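Side-chain contact in cellulase (Xanthomonas axonopodis pv. citri, PDB 4W7W), which probably hydrolyses beta-1,4-glucosidic bonds of cellulose and its oligosaccharides, as a family 5 glycoside hydrolase built on an eightfold beta/alpha barrel: residues V243-E246 against K247-F251. Numbering follows the deposited sequence.
Sequences VGQE and KLQGF
Q245 and Q249, one helical turn apart, lie side by side and join their amides: Q249 NE2 donates to Q245 OE1 at 2.9 Å. The donor sits in the carbonyl plane of Q245 on a lone pair, and the acceptor lies almost in the amide plane of Q249, although the two planes are turned 30° apart. Q245 reaches this place by a bend: CG is wedged between the backbone N and the carbonyl carbon (chi1 67°), and a second turn at chi2 (85°) swings the amide toward the extended Q249. Glutamine suits both positions, each amide offering a donor and an acceptor at the end of a flexible chain.

On another side, V243 CG2 packs 3.9 Å from CG and CE of K247, whose chain bends at chi2 before running straight to a weak hydrogen bond with Y231 OH. Lysine suits this place because its long aliphatic part meets the methyl while its amine reaches the tyrosine. L248 brings its CG to 3.3 Å from G244 O and touches Y285 and M286 of helix 273-288, a buried side where a branched apolar residue fits.

The helix kinks here: a water accepts from G250 N at 2.9 Å and donates to E246 O at 2.8 Å, bridging the interrupted backbone ladder. Water and the glutamine pair therefore supply polar links across the loosened turn of this barrel helix, while V243 and K247 make the apolar contact along it.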
loop_
_atom_site.group_PDB
_atom_site.type_symbol
_atom_site.label_atom_id
_atom_site.label_comp_id
_atom_site.label_asym_id
_atom_site.label_seq_id
_atom_site.Cartn_x
_atom_site.Cartn_y
_atom_site.Cartn_z
ATOM N N VAL A 243 -17.196 6.595 -11.208
ATOM C CA VAL A 243 -17.021 6.934 -9.794
ATOM C C VAL A 243 -15.564 6.930 -9.344
ATOM O O VAL A 243 -15.186 7.684 -8.456
ATOM C CB VAL A 243 -17.882 6.045 -8.878
ATOM C CG1 VAL A 243 -17.469 4.582 -8.914
ATOM C CG2 VAL A 243 -17.912 6.575 -7.460
ATOM N N GLY A 244 -14.742 6.070 -9.935
ATOM C CA GLY A 244 -13.337 6.022 -9.546
ATOM C C GLY A 244 -12.613 7.331 -9.758
ATOM O O GLY A 244 -12.018 7.876 -8.827
ATOM N N GLN A 245 -12.646 7.847 -10.985
ATOM C CA GLN A 245 -11.994 9.130 -11.255
ATOM C C GLN A 245 -12.617 10.238 -10.422
ATOM O O GLN A 245 -11.901 11.092 -9.904
ATOM C CB GLN A 245 -11.920 9.473 -12.745
ATOM C CG GLN A 245 -13.242 9.755 -13.428
ATOM C CD GLN A 245 -13.731 11.186 -13.287
ATOM O OE1 GLN A 245 -13.004 12.081 -12.845
ATOM N NE2 GLN A 245 -14.973 11.412 -13.688
ATOM N N GLU A 246 -13.939 10.209 -10.257
ATOM C CA GLU A 246 -14.603 11.211 -9.435
ATOM C C GLU A 246 -14.037 11.287 -8.017
ATOM O O GLU A 246 -13.776 12.370 -7.507
ATOM C CB GLU A 246 -16.103 10.959 -9.388
ATOM C CG GLU A 246 -16.763 11.284 -10.719
ATOM C CD GLU A 246 -18.156 10.712 -10.885
ATOM O OE1 GLU A 246 -18.696 10.166 -9.898
ATOM O OE2 GLU A 246 -18.708 10.825 -12.010
ATOM N N LYS A 247 -13.843 10.129 -7.404
ATOM C CA LYS A 247 -13.392 10.064 -6.030
ATOM C C LYS A 247 -11.916 10.380 -5.863
ATOM O O LYS A 247 -11.484 10.673 -4.743
ATOM C CB LYS A 247 -13.723 8.695 -5.436
ATOM C CG LYS A 247 -15.215 8.410 -5.304
ATOM C CD LYS A 247 -15.979 9.476 -4.537
ATOM C CE LYS A 247 -17.465 9.219 -4.566
ATOM N NZ LYS A 247 -18.221 10.255 -3.803
ATOM N N LEU A 248 -11.144 10.364 -6.943
ATOM C CA LEU A 248 -9.738 10.770 -6.887
ATOM C C LEU A 248 -9.527 12.272 -7.014
ATOM O O LEU A 248 -8.443 12.754 -6.703
ATOM C CB LEU A 248 -8.947 10.077 -7.996
ATOM C CG LEU A 248 -8.869 8.542 -7.938
ATOM C CD1 LEU A 248 -7.961 8.046 -9.041
ATOM C CD2 LEU A 248 -8.375 8.039 -6.590
ATOM N N GLN A 249 -10.531 13.022 -7.466
ATOM C CA GLN A 249 -10.312 14.424 -7.823
ATOM C C GLN A 249 -9.884 15.295 -6.644
ATOM O O GLN A 249 -8.982 16.112 -6.788
ATOM C CB GLN A 249 -11.549 15.046 -8.490
ATOM C CG GLN A 249 -11.777 14.518 -9.876
ATOM C CD GLN A 249 -12.792 15.331 -10.638
ATOM O OE1 GLN A 249 -13.028 16.510 -10.339
ATOM N NE2 GLN A 249 -13.363 14.731 -11.639
ATOM N N GLY A 250 -10.570 15.191 -5.504
ATOM C CA GLY A 250 -10.251 16.061 -4.373
ATOM C C GLY A 250 -8.844 15.848 -3.820
ATOM O O GLY A 250 -8.121 16.802 -3.535
ATOM N N PHE A 251 -8.463 14.575 -3.717
ATOM C CA PHE A 251 -7.123 14.194 -3.309
ATOM C C PHE A 251 -6.088 14.677 -4.312
ATOM O O PHE A 251 -5.054 15.225 -3.912
ATOM C CB PHE A 251 -7.080 12.677 -3.113
ATOM C CG PHE A 251 -5.728 12.135 -2.754
ATOM C CD1 PHE A 251 -5.169 12.355 -1.503
ATOM C CD2 PHE A 251 -5.000 11.392 -3.666
ATOM C CE1 PHE A 251 -3.932 11.826 -1.185
ATOM C CE2 PHE A 251 -3.760 10.869 -3.349
ATOM C CZ PHE A 251 -3.237 11.083 -2.100
HETATM O O HOH W 1 -13.005 13.689 -5.143
#